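Udp-n-acetylglucosamine pyrophosphorylase (Trypanosoma brucei, PDB 4BQH) probably catalyses the formation of UDP-N-acetylglucosamine and diphosphate from UTP and N-acetylglucosamine 1-phosphate. Local coordinates at residues A466-A471 against V494-S499; D9-R14 against S37-I42; R157-A162 against R170-Q175; A355-N360 against D432-V437. All coordinates share one frame; numbering follows the deposited sequence.

Contact 1 (A466-A471 against V494-S499)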
loop_
_atom_site.group_PDB
_atom_site.type_symbol
_atom_site.label_atom_id
_atom_site.label_comp_id
_atom_site.label_asym_id
_atom_site.label_seq_id
_atom_site.Cartn_x
_atom_site.Cartn_y
_atom_site.Cartn_z
ATOM N N ALA A 466 -23.252 7.233 -16.349
ATOM C CA ALA A 466 -23.128 6.986 -17.788
ATOM C C ALA A 466 -24.508 6.978 -18.466
ATOM O O ALA A 466 -24.675 7.530 -19.560
ATOM C CB ALA A 466 -22.394 5.688 -18.054
ATOM N N LEU A 467 -25.491 6.373 -17.796
ATOM C CA LEU A 467 -26.855 6.321 -18.325
ATOM C C LEU A 467 -27.493 7.703 -18.422
ATOM O O LEU A 467 -28.170 8.017 -19.415
ATOM C CB LEU A 467 -27.720 5.384 -17.476
ATOM C CG LEU A 467 -27.522 3.894 -17.777
ATOM C CD1 LEU A 467 -28.182 2.997 -16.728
ATOM C CD2 LEU A 467 -28.031 3.574 -19.180
ATOM N N GLU A 468 -27.261 8.531 -17.407
ATOM C CA GLU A 468 -27.804 9.886 -17.371
ATOM C C GLU A 468 -27.177 10.802 -18.423
ATOM O O GLU A 468 -27.862 11.679 -18.963
ATOM C CB GLU A 468 -27.675 10.507 -15.982
ATOM C CG GLU A 468 -28.725 10.022 -14.995
ATOM C CD GLU A 468 -28.463 10.483 -13.576
ATOM O OE1 GLU A 468 -27.280 10.711 -13.222
ATOM O OE2 GLU A 468 -29.438 10.613 -12.807
ATOM N N THR A 469 -25.893 10.599 -18.713
ATOM C CA THR A 469 -25.239 11.348 -19.783
ATOM C C THR A 469 -25.861 11.003 -21.135
ATOM O O THR A 469 -26.144 11.903 -21.934
ATOM C CB THR A 469 -23.715 11.136 -19.813
ATOM O OG1 THR A 469 -23.176 11.503 -18.541
ATOM C CG2 THR A 469 -23.070 12.023 -20.889
ATOM N N ALA A 470 -26.078 9.706 -21.372
ATOM C CA ALA A 470 -26.737 9.238 -22.592
ATOM C C ALA A 470 -28.173 9.755 -22.701
ATOM O O ALA A 470 -28.633 10.080 -23.805
ATOM C CB ALA A 470 -26.688 7.725 -22.680
ATOM N N ALA A 471 -28.860 9.859 -21.561
ATOM C CA ALA A 471 -30.203 10.456 -21.496
ATOM C C ALA A 471 -30.205 11.896 -22.021
ATOM O O ALA A 471 -31.208 12.367 -22.559
ATOM C CB ALA A 471 -30.750 10.405 -20.080
ATOM N N VAL A 494 -35.390 2.091 -13.859
ATOM C CA VAL A 494 -35.300 0.689 -13.433
ATOM C C VAL A 494 -34.165 0.481 -12.415
ATOM O O VAL A 494 -34.378 -0.199 -11.409
ATOM C CB VAL A 494 -35.178 -0.289 -14.624
ATOM C CG1 VAL A 494 -34.958 -1.727 -14.163
ATOM C CG2 VAL A 494 -36.441 -0.220 -15.475
ATOM N N MET A 495 -32.992 1.083 -12.664
ATOM C CA MET A 495 -31.835 0.952 -11.748
ATOM C C MET A 495 -32.246 1.400 -10.361
ATOM O O MET A 495 -31.995 0.711 -9.372
ATOM C CB MET A 495 -30.658 1.846 -12.169
ATOM C CG MET A 495 -29.867 1.447 -13.398
ATOM S SD MET A 495 -28.637 0.157 -13.167
ATOM C CE MET A 495 -27.386 0.913 -12.125
ATOM N N ARG A 496 -32.877 2.568 -10.304
ATOM C CA ARG A 496 -33.275 3.163 -9.036
ATOM C C ARG A 496 -34.344 2.390 -8.277
ATOM O O ARG A 496 -34.139 2.037 -7.107
ATOM C CB ARG A 496 -33.654 4.625 -9.231
ATOM C CG ARG A 496 -32.420 5.486 -9.349
ATOM C CD ARG A 496 -32.746 6.922 -9.672
ATOM N NE ARG A 496 -31.558 7.568 -10.197
ATOM C CZ ARG A 496 -31.228 8.834 -9.988
ATOM N NH1 ARG A 496 -32.006 9.617 -9.246
ATOM N NH2 ARG A 496 -30.111 9.316 -10.518
ATOM N N SER A 497 -35.459 2.094 -8.933
ATOM C CA SER A 497 -36.585 1.474 -8.235
ATOM C C SER A 497 -36.385 -0.018 -7.935
ATOM O O SER A 497 -36.979 -0.547 -7.000
ATOM C CB SER A 497 -37.899 1.732 -8.981
ATOM O OG SER A 497 -37.854 1.165 -10.275
ATOM N N CYS A 498 -35.532 -0.698 -8.698
ATOM C CA CYS A 498 -35.264 -2.103 -8.413
ATOM C C CYS A 498 -33.954 -2.295 -7.640
ATOM O O CYS A 498 -33.534 -3.428 -7.408
ATOM C CB CYS A 498 -35.267 -2.930 -9.691
ATOM S SG CYS A 498 -36.885 -2.940 -10.487
ATOM N N SER A 499 -33.321 -1.185 -7.279
ATOM C CA SER A 499 -32.031 -1.195 -6.565
ATOM C C SER A 499 -30.991 -2.085 -7.253
ATOM O O SER A 499 -30.240 -2.802 -6.588
ATOM C CB SER A 499 -32.219 -1.656 -5.105
ATOM O OG SER A 499 -33.174 -0.859 -4.448
#

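Contact 2 (D9-R14 against S37-I42)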
loop_
_atom_site.group_PDB
_atom_site.type_symbol
_atom_site.label_atom_id
_atom_site.label_comp_id
_atom_site.label_asym_id
_atom_site.label_seq_id
_atom_site.Cartn_x
_atom_site.Cartn_y
_atom_site.Cartn_z
ATOM N N ASP A 9 28.708 -18.524 7.686
ATOM C CA ASP A 9 29.818 -17.655 8.088
ATOM C C ASP A 9 29.440 -16.168 8.022
ATOM O O ASP A 9 29.886 -15.375 8.862
ATOM C CB ASP A 9 31.071 -17.964 7.254
ATOM C CG ASP A 9 31.760 -19.265 7.700
ATOM O OD1 ASP A 9 31.449 -19.787 8.797
ATOM O OD2 ASP A 9 32.622 -19.763 6.955
ATOM N N VAL A 10 28.624 -15.800 7.033
ATOM C CA VAL A 10 28.099 -14.428 6.935
ATOM C C VAL A 10 27.229 -14.122 8.157
ATOM O O VAL A 10 27.390 -13.067 8.795
ATOM C CB VAL A 10 27.300 -14.187 5.628
ATOM C CG1 VAL A 10 26.684 -12.784 5.627
ATOM C CG2 VAL A 10 28.199 -14.391 4.406
ATOM N N CYS A 11 26.345 -15.065 8.512
ATOM C CA CYS A 11 25.523 -14.896 9.727
ATOM C C CYS A 11 26.374 -14.739 10.960
ATOM O O CYS A 11 26.112 -13.875 11.779
ATOM C CB CYS A 11 24.537 -16.055 9.927
ATOM S SG CYS A 11 23.244 -16.038 8.694
ATOM N N ILE A 12 27.413 -15.576 11.089
ATOM C CA ILE A 12 28.319 -15.477 12.220
ATOM C C ILE A 12 28.971 -14.101 12.304
ATOM O O ILE A 12 29.065 -13.538 13.387
ATOM C CB ILE A 12 29.356 -16.642 12.251
ATOM C CG1 ILE A 12 28.627 -17.970 12.521
ATOM C CG2 ILE A 12 30.416 -16.387 13.320
ATOM C CD1 ILE A 12 29.471 -19.228 12.362
ATOM N N GLN A 13 29.400 -13.568 11.157
ATOM C CA GLN A 13 29.990 -12.226 11.086
ATOM C C GLN A 13 28.960 -11.181 11.516
ATOM O O GLN A 13 29.249 -10.298 12.345
ATOM C CB GLN A 13 30.494 -11.944 9.662
ATOM C CG GLN A 13 31.455 -10.763 9.543
ATOM C CD GLN A 13 32.062 -10.612 8.149
ATOM N N ARG A 14 27.743 -11.317 10.991
ATOM C CA ARG A 14 26.662 -10.383 11.362
ATOM C C ARG A 14 26.339 -10.371 12.847
ATOM O O ARG A 14 25.986 -9.328 13.366
ATOM C CB ARG A 14 25.404 -10.625 10.544
ATOM C CG ARG A 14 25.579 -10.276 9.072
ATOM C CD ARG A 14 24.375 -10.689 8.264
ATOM N NE ARG A 14 23.176 -9.990 8.741
ATOM C CZ ARG A 14 21.933 -10.366 8.475
ATOM N NH1 ARG A 14 21.700 -11.442 7.729
ATOM N NH2 ARG A 14 20.913 -9.665 8.971
ATOM N N SER A 37 18.755 -23.975 9.939
ATOM C CA SER A 37 17.486 -23.230 9.867
ATOM C C SER A 37 17.680 -21.799 10.374
ATOM O O SER A 37 17.087 -20.866 9.832
ATOM C CB SER A 37 16.356 -23.928 10.626
ATOM O OG SER A 37 16.692 -24.047 11.982
ATOM N N LEU A 38 18.506 -21.633 11.406
ATOM C CA LEU A 38 18.807 -20.305 11.924
ATOM C C LEU A 38 19.527 -19.480 10.867
ATOM O O LEU A 38 19.239 -18.288 10.685
ATOM C CB LEU A 38 19.648 -20.430 13.193
ATOM C CG LEU A 38 19.609 -19.385 14.295
ATOM C CD1 LEU A 38 18.217 -18.791 14.508
ATOM C CD2 LEU A 38 20.097 -20.071 15.569
ATOM N N THR A 39 20.475 -20.117 10.170
ATOM C CA THR A 39 21.158 -19.489 9.038
ATOM C C THR A 39 20.174 -19.055 7.937
ATOM O O THR A 39 20.239 -17.906 7.452
ATOM C CB THR A 39 22.264 -20.422 8.468
ATOM O OG1 THR A 39 23.279 -20.645 9.469
ATOM C CG2 THR A 39 22.906 -19.802 7.247
ATOM N N ALA A 40 19.255 -19.947 7.548
ATOM C CA ALA A 40 18.309 -19.624 6.487
ATOM C C ALA A 40 17.449 -18.432 6.922
ATOM O O ALA A 40 17.203 -17.530 6.132
ATOM C CB ALA A 40 17.415 -20.811 6.148
ATOM N N GLN A 41 17.017 -18.440 8.182
ATOM C CA GLN A 41 16.145 -17.359 8.666
ATOM C C GLN A 41 16.873 -16.024 8.657
ATOM O O GLN A 41 16.367 -15.057 8.102
ATOM C CB GLN A 41 15.598 -17.653 10.053
ATOM C CG GLN A 41 14.674 -16.548 10.568
ATOM C CD GLN A 41 14.320 -16.704 12.041
ATOM O OE1 GLN A 41 15.046 -17.348 12.800
ATOM N NE2 GLN A 41 13.192 -16.102 12.453
ATOM N N ILE A 42 18.052 -15.972 9.256
ATOM C CA ILE A 42 18.780 -14.700 9.362
ATOM C C ILE A 42 19.188 -14.198 7.969
ATOM O O ILE A 42 19.156 -12.995 7.709
ATOM C CB ILE A 42 19.986 -14.816 10.311
ATOM C CG1 ILE A 42 19.518 -15.097 11.744
ATOM C CG2 ILE A 42 20.872 -13.574 10.273
ATOM C CD1 ILE A 42 20.634 -15.618 12.632
#

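Contact 3 (R157-A162 against R170-Q175)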
loop_
_atom_site.group_PDB
_atom_site.type_symbol
_atom_site.label_atom_id
_atom_site.label_comp_id
_atom_site.label_asym_id
_atom_site.label_seq_id
_atom_site.Cartn_x
_atom_site.Cartn_y
_atom_site.Cartn_z
ATOM N N ARG A 157 -5.275 -1.024 -17.371
ATOM C CA ARG A 157 -6.253 -0.030 -17.804
ATOM C C ARG A 157 -5.714 1.413 -17.769
ATOM O O ARG A 157 -5.899 2.179 -18.727
ATOM C CB ARG A 157 -7.564 -0.183 -17.024
ATOM C CG ARG A 157 -8.665 0.739 -17.494
ATOM C CD ARG A 157 -9.085 0.467 -18.935
ATOM N NE ARG A 157 -10.101 1.455 -19.262
ATOM C CZ ARG A 157 -10.236 2.064 -20.425
ATOM N NH1 ARG A 157 -9.410 1.798 -21.433
ATOM N NH2 ARG A 157 -11.217 2.942 -20.565
ATOM N N ARG A 158 -5.050 1.776 -16.673
ATOM C CA ARG A 158 -4.444 3.106 -16.554
ATOM C C ARG A 158 -3.389 3.322 -17.691
ATOM O O ARG A 158 -3.278 4.413 -18.264
ATOM C CB ARG A 158 -3.818 3.308 -15.165
ATOM C CG ARG A 158 -4.835 3.501 -14.015
ATOM C CD ARG A 158 -5.620 4.816 -14.077
ATOM N NE ARG A 158 -6.460 4.944 -12.878
ATOM C CZ ARG A 158 -7.439 5.824 -12.715
ATOM N NH1 ARG A 158 -7.752 6.667 -13.680
ATOM N NH2 ARG A 158 -8.106 5.878 -11.555
ATOM N N GLN A 159 -2.621 2.285 -17.993
ATOM C CA GLN A 159 -1.597 2.344 -19.065
ATOM C C GLN A 159 -2.270 2.581 -20.407
ATOM O O GLN A 159 -1.829 3.417 -21.213
ATOM C CB GLN A 159 -0.795 1.032 -19.119
ATOM C CG GLN A 159 0.272 0.907 -18.026
ATOM C CD GLN A 159 0.971 -0.441 -18.027
ATOM O OE1 GLN A 159 1.963 -0.641 -17.323
ATOM N NE2 GLN A 159 0.479 -1.374 -18.856
ATOM N N GLU A 160 -3.355 1.853 -20.638
ATOM C CA GLU A 160 -4.147 1.993 -21.878
ATOM C C GLU A 160 -4.731 3.396 -22.038
ATOM O O GLU A 160 -4.683 3.957 -23.147
ATOM C CB GLU A 160 -5.237 0.907 -21.897
ATOM C CG GLU A 160 -6.114 0.870 -23.136
ATOM C CD GLU A 160 -7.249 -0.138 -23.008
ATOM O OE1 GLU A 160 -7.496 -0.665 -21.888
ATOM O OE2 GLU A 160 -7.889 -0.417 -24.042
ATOM N N ILE A 161 -5.270 3.979 -20.959
ATOM C CA ILE A 161 -5.804 5.349 -21.035
ATOM C C ILE A 161 -4.685 6.368 -21.309
ATOM O O ILE A 161 -4.849 7.252 -22.159
ATOM C CB ILE A 161 -6.618 5.748 -19.766
ATOM C CG1 ILE A 161 -7.853 4.833 -19.593
ATOM C CG2 ILE A 161 -7.080 7.199 -19.861
ATOM C CD1 ILE A 161 -8.494 4.942 -18.215
ATOM N N ALA A 162 -3.546 6.226 -20.617
ATOM C CA ALA A 162 -2.399 7.108 -20.844
ATOM C C ALA A 162 -2.011 7.106 -22.343
ATOM O O ALA A 162 -1.769 8.180 -22.928
ATOM C CB ALA A 162 -1.215 6.684 -19.970
ATOM N N ARG A 170 4.890 4.748 -28.142
ATOM C CA ARG A 170 5.556 4.068 -27.033
ATOM C C ARG A 170 4.550 3.514 -26.022
ATOM O O ARG A 170 3.504 4.101 -25.793
ATOM C CB ARG A 170 6.550 4.999 -26.331
ATOM C CG ARG A 170 7.629 4.265 -25.539
ATOM C CD ARG A 170 8.558 3.483 -26.468
ATOM N NE ARG A 170 8.937 2.166 -25.946
ATOM C CZ ARG A 170 8.265 1.029 -26.148
ATOM N NH1 ARG A 170 7.146 1.007 -26.852
ATOM N NH2 ARG A 170 8.724 -0.099 -25.633
ATOM N N LYS A 171 4.876 2.363 -25.451
ATOM C CA LYS A 171 4.007 1.720 -24.478
ATOM C C LYS A 171 4.135 2.475 -23.164
ATOM O O LYS A 171 5.236 2.900 -22.795
ATOM C CB LYS A 171 4.390 0.249 -24.301
ATOM C CG LYS A 171 4.132 -0.614 -25.548
ATOM C CD LYS A 171 2.643 -0.891 -25.783
ATOM C CE LYS A 171 1.962 0.133 -26.692
ATOM N NZ LYS A 171 0.542 -0.229 -26.967
ATOM N N ALA A 172 3.004 2.663 -22.492
ATOM C CA ALA A 172 2.984 3.286 -21.153
ATOM C C ALA A 172 3.231 2.141 -20.195
ATOM O O ALA A 172 2.541 1.127 -20.272
ATOM C CB ALA A 172 1.622 3.903 -20.867
ATOM N N ARG A 173 4.214 2.279 -19.310
ATOM C CA ARG A 173 4.548 1.175 -18.405
ATOM C C ARG A 173 4.701 1.660 -16.965
ATOM O O ARG A 173 5.571 2.468 -16.654
ATOM C CB ARG A 173 5.830 0.421 -18.852
ATOM C CG ARG A 173 5.650 -0.418 -20.123
ATOM C CD ARG A 173 4.517 -1.428 -19.952
ATOM N NE ARG A 173 4.241 -2.230 -21.151
ATOM C CZ ARG A 173 3.138 -2.149 -21.897
ATOM N NH1 ARG A 173 2.173 -1.283 -21.614
ATOM N NH2 ARG A 173 3.006 -2.945 -22.949
ATOM N N VAL A 174 3.844 1.143 -16.100
ATOM C CA VAL A 174 3.986 1.372 -14.659
ATOM C C VAL A 174 4.815 0.183 -14.106
ATOM O O VAL A 174 4.418 -0.979 -14.293
ATOM C CB VAL A 174 2.599 1.383 -13.981
ATOM C CG1 VAL A 174 2.746 1.407 -12.448
ATOM C CG2 VAL A 174 1.769 2.557 -14.483
ATOM N N GLN A 175 5.945 0.445 -13.445
ATOM C CA GLN A 175 6.726 -0.660 -12.837
ATOM C C GLN A 175 5.984 -1.143 -11.605
ATOM O O GLN A 175 5.603 -0.320 -10.771
ATOM C CB GLN A 175 8.125 -0.198 -12.448
ATOM C CG GLN A 175 8.935 0.344 -13.634
ATOM C CD GLN A 175 9.209 -0.721 -14.674
ATOM O OE1 GLN A 175 9.520 -1.867 -14.341
ATOM N NE2 GLN A 175 9.069 -0.355 -15.952
#

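Contact 4 (A355-N360 against D432-V437)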
loop_
_atom_site.group_PDB
_atom_site.type_symbol
_atom_site.label_atom_id
_atom_site.label_comp_id
_atom_site.label_asym_id
_atom_site.label_seq_id
_atom_site.Cartn_x
_atom_site.Cartn_y
_atom_site.Cartn_z
ATOM N N ALA A 355 -7.814 11.002 8.510
ATOM C CA ALA A 355 -7.431 9.636 8.921
ATOM C C ALA A 355 -6.498 8.951 7.919
ATOM O O ALA A 355 -6.692 9.021 6.699
ATOM C CB ALA A 355 -8.685 8.789 9.146
ATOM N N ASN A 356 -5.489 8.271 8.462
ATOM C CA ASN A 356 -4.495 7.572 7.687
ATOM C C ASN A 356 -5.060 6.293 7.051
ATOM O O ASN A 356 -5.416 5.366 7.762
ATOM C CB ASN A 356 -3.307 7.239 8.609
ATOM C CG ASN A 356 -2.210 6.500 7.880
ATOM O OD1 ASN A 356 -2.026 6.680 6.673
ATOM N ND2 ASN A 356 -1.479 5.660 8.601
ATOM N N ILE A 357 -5.122 6.239 5.715
ATOM C CA ILE A 357 -5.554 5.008 5.026
ATOM C C ILE A 357 -4.367 4.260 4.367
ATOM O O ILE A 357 -4.555 3.368 3.528
ATOM C CB ILE A 357 -6.719 5.254 4.032
ATOM C CG1 ILE A 357 -6.310 6.207 2.899
ATOM C CG2 ILE A 357 -7.946 5.799 4.780
ATOM C CD1 ILE A 357 -7.135 6.026 1.637
ATOM N N SER A 358 -3.153 4.604 4.783
ATOM C CA SER A 358 -1.920 3.945 4.324
ATOM C C SER A 358 -1.841 3.909 2.801
ATOM O O SER A 358 -1.585 2.860 2.195
ATOM C CB SER A 358 -1.764 2.537 4.922
ATOM O OG SER A 358 -1.930 2.631 6.315
ATOM N N SER A 359 -2.059 5.063 2.189
ATOM C CA SER A 359 -1.942 5.195 0.754
ATOM C C SER A 359 -1.071 6.432 0.497
ATOM O O SER A 359 -1.483 7.550 0.816
ATOM C CB SER A 359 -3.323 5.381 0.145
ATOM O OG SER A 359 -3.205 5.556 -1.254
ATOM N N ASN A 360 0.126 6.220 -0.047
ATOM C CA ASN A 360 1.134 7.279 -0.159
ATOM C C ASN A 360 1.720 7.360 -1.551
ATOM O O ASN A 360 1.777 6.364 -2.278
ATOM C CB ASN A 360 2.334 7.073 0.787
ATOM C CG ASN A 360 1.954 6.844 2.241
ATOM O OD1 ASN A 360 0.970 7.380 2.779
ATOM N ND2 ASN A 360 2.792 6.103 2.908
ATOM N N ASP A 432 -14.988 5.408 -2.003
ATOM C CA ASP A 432 -14.463 5.230 -3.352
ATOM C C ASP A 432 -13.032 4.666 -3.341
ATOM O O ASP A 432 -12.533 4.210 -4.378
ATOM C CB ASP A 432 -14.458 6.574 -4.116
ATOM C CG ASP A 432 -15.858 7.071 -4.468
ATOM O OD1 ASP A 432 -16.806 6.246 -4.550
ATOM O OD2 ASP A 432 -15.996 8.297 -4.696
ATOM N N GLU A 433 -12.378 4.694 -2.179
ATOM C CA GLU A 433 -10.930 4.601 -2.133
ATOM C C GLU A 433 -10.378 3.607 -1.113
ATOM O O GLU A 433 -9.225 3.246 -1.196
ATOM C CB GLU A 433 -10.345 5.993 -1.835
ATOM C CG GLU A 433 -10.566 7.041 -2.923
ATOM C CD GLU A 433 -9.388 7.171 -3.881
ATOM O OE1 GLU A 433 -8.281 6.764 -3.523
ATOM O OE2 GLU A 433 -9.573 7.708 -4.989
ATOM N N PHE A 434 -11.193 3.158 -0.159
ATOM C CA PHE A 434 -10.651 2.399 0.961
ATOM C C PHE A 434 -11.639 1.336 1.444
ATOM O O PHE A 434 -12.602 1.670 2.124
ATOM C CB PHE A 434 -10.305 3.391 2.097
ATOM C CG PHE A 434 -9.699 2.755 3.334
ATOM C CD1 PHE A 434 -8.445 2.156 3.290
ATOM C CD2 PHE A 434 -10.394 2.778 4.543
ATOM C CE1 PHE A 434 -7.910 1.559 4.432
ATOM C CE2 PHE A 434 -9.855 2.224 5.702
ATOM C CZ PHE A 434 -8.602 1.622 5.649
ATOM N N GLY A 435 -11.344 0.073 1.108
ATOM C CA GLY A 435 -12.163 -1.116 1.458
ATOM C C GLY A 435 -11.203 -2.245 1.805
ATOM O O GLY A 435 -10.964 -3.156 0.991
ATOM N N PRO A 436 -10.609 -2.176 3.000
ATOM C CA PRO A 436 -9.604 -3.150 3.408
ATOM C C PRO A 436 -10.244 -4.496 3.732
ATOM O O PRO A 436 -11.254 -4.563 4.434
ATOM C CB PRO A 436 -8.969 -2.507 4.655
ATOM C CG PRO A 436 -10.027 -1.633 5.195
ATOM C CD PRO A 436 -10.872 -1.166 4.040
ATOM N N VAL A 437 -9.674 -5.551 3.177
ATOM C CA VAL A 437 -10.153 -6.906 3.408
ATOM C C VAL A 437 -9.224 -7.548 4.436
ATOM O O VAL A 437 -8.115 -7.968 4.109
ATOM C CB VAL A 437 -10.175 -7.722 2.108
ATOM C CG1 VAL A 437 -10.760 -9.094 2.387
ATOM C CG2 VAL A 437 -10.992 -6.986 1.025
#

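Contact 1 (A466-A471 against V494-S499)
Leu467 and Met495 make an apolar side-chain contact, with the salt bridge of Glu468 and Arg496 beside it, where the C-terminal part of helix 448-471 faces the last turn of helix 485-497, far from the centre of the chain. The backbones stay well apart, so long side chains have to span the gap. Leu467 reaches over with CD1, which lies 4.0 Å from CG of Met495. The methionine folds back on itself (chi2 -80°, chi3 -68°), and this flexible thioether chain also touches Thr460, Leu463 and Ile464 on the earlier turns of helix 448-471. Leu519 and Ile523 of helix 519-528 cover Leu467, while Leu526 of the same helix packs on Met495, so the pair belongs to the core of a small helical bundle. On the more exposed flank Arg496 runs out with CG to NE extended, and its NH2 meets OE2 of Glu468 at 2.7 Å. The carboxylate and guanidinium planes are 57° apart. Glu468 OE1 stays 4.2 Å from Arg496 NH2, so the bridge is a one-oxygen, one-nitrogen contact and not a coplanar pair. Its chemistry implies a charged link over an apolar interior, and its proximity to solvent would probably weaken its electrostatic pull.

Contact 2 (D9-R14 against S37-I42)
The carbonyl O of Ile42 takes a hydrogen bond from NH1 of Arg14 at 3.0 Å, with an N-H...O angle of 153°. The donor sits well above the carbonyl plane, and the oxygen is itself tilted from the plane of the guanidinium. Arginine suits this place because it can serve several carbonyls at once: its NH2 bonds to the O atoms of Leu46 and Val49, beyond the end of helix 32-44. A bend at chi3 (61°) brings the group over Ile42, whose CG2 lies over one guanidinium face, 3.4 Å from NH1. Three main-chain oxygens thus fix the rotation of the cation while a methyl covers it.

One turn earlier, Cys11 fills the closest part of the helix pair. Its SG is 3.7 Å from Thr39 O, 3.8 Å from Ile42 CG2 and 4.0 Å from Thr39 CG2, and a small, polarisable side chain fits where the CA atoms of Cys11 and Thr39 are 6.4 Å apart. With OG1 beside the backbone N and bonded to the O of Arg35, Thr39 turns its CG2 methyl to the sulfur. Phe51 of helix 51-64 packs on both Arg14 and Ile42. The axes of segments 9-14 and 37-42 cross at 70° and come within 9.7 Å, a steep helix-helix crossing within the run of helices (7-15, 21-29, 32-44, 51-64) that opens the chain, with the bound inhibitor about 7 Å from the Arg14 side chain.

Contact 3 (R157-A162 against R170-Q175)
Residues 157-162 form helical turns within helix 147-166. Past them runs segment 170-175, an extended chain that leads into strand 175-180, with the CA atoms of Gln159 and Ala172 only 5.1 Å apart. Such a close approach suits alanine: the CB of Ala172 lies 3.5 Å from the O of Gln159, and the CB atoms of Ala162 and Ala172 meet at 4.1 Å.

Gln159 does most of the touching. Its chain is extended beyond CG and lies along the peptide of Ala172, so that the amide reaches the next stretch of backbone. There OE1 accepts from the N of Val174 at 2.9 Å, a nearly straight bond (167°) with the donor slightly tilted from the amide carbonyl plane. OE1 also takes a bond from NE2 of Gln204, and two donors thus grip this buried oxygen.

The arrangement is the helix-to-strand half of a beta-alpha-beta crossover between the parallel strands 114-119 and 175-180 of the GT-A type fold; Gln175 already pairs with Ile114 and Phe116. Tyr106 and Ile109 of helix 95-110 pack on Ala162, and Ile109 also touches Val174.

Arg173 starts out away from the helix, then bends at chi2 (-57°) and returns. Its NH1 donates to the O of Ala172 at 2.8 Å, its NE pairs with Glu201, and CB of Lys171 covers one face of its guanidinium. NH1 also lies 3.2 Å from NE2 of Gln159; both are donors, so this is mere proximity, with the amide and guanidinium planes 25° apart.

Contact 4 (A355-N360 against D432-V437)
Ile357 lies over one face of the Phe434 ring, and this is the tight part of the contact. Its CG2 stands 3.8 Å from the ring centroid and only 12° off the normal, a CH-pi contact over the face, while CB comes to 3.6 Å from CD1 of the ring. The first torsion of Ile357 (chi1 63°) places CG1 between the backbone N and carbonyl carbon; CG2 is then the branch laid over the ring, and CD1 reaches back to CB of Phe434 at 4.1 Å. Pro436 puts its CD over the opposite face, 3.8 Å above the ring plane, so the phenyl group is held between two aliphatic groups. A beta-branched residue and a proline suit these places, offering broad, rigid hydrocarbon surfaces to the aromatic faces.

The looser side lies toward Glu433. Ile357 CD1 only grazes its carbonyl O at 4.5 Å, and the carboxylate turns to polar partners, Lys307 of strand 304-309 and Asn287. On the other segment Asn356 OD1 accepts from the N of Ser358 at 3.0 Å, with the donor above the amide carbonyl plane. Ile357 is the middle residue of this Asx turn, just before the corner at Ser358, which has positive phi. Here the corner between two strands that both pair with strand 304-309, in the mixed sheet of the GT-A type fold, packs against the loop after helix 430-433.

Overall arrangement
From the N terminus, contact 2 comes first and folds helix 7-15 against helix 32-44 in the N-terminal region. Contact 3 follows, closing the short connection from helix 147-166 to strand 175-180 of the central sheet. Contact 4 closes the longest loop, bringing the corner at 355-360 back to 432-437 near the middle of the chain. Contact 1 then joins the ends of two C-terminal helices. All four loops lie in series, without nesting or crossing. Contacts 3 and 4 are the nearest neighbours, about 7 Å between nearest atoms, whereas contacts 1 and 2 lie on opposite sides of the chain's centre, their centres about 63 Å apart.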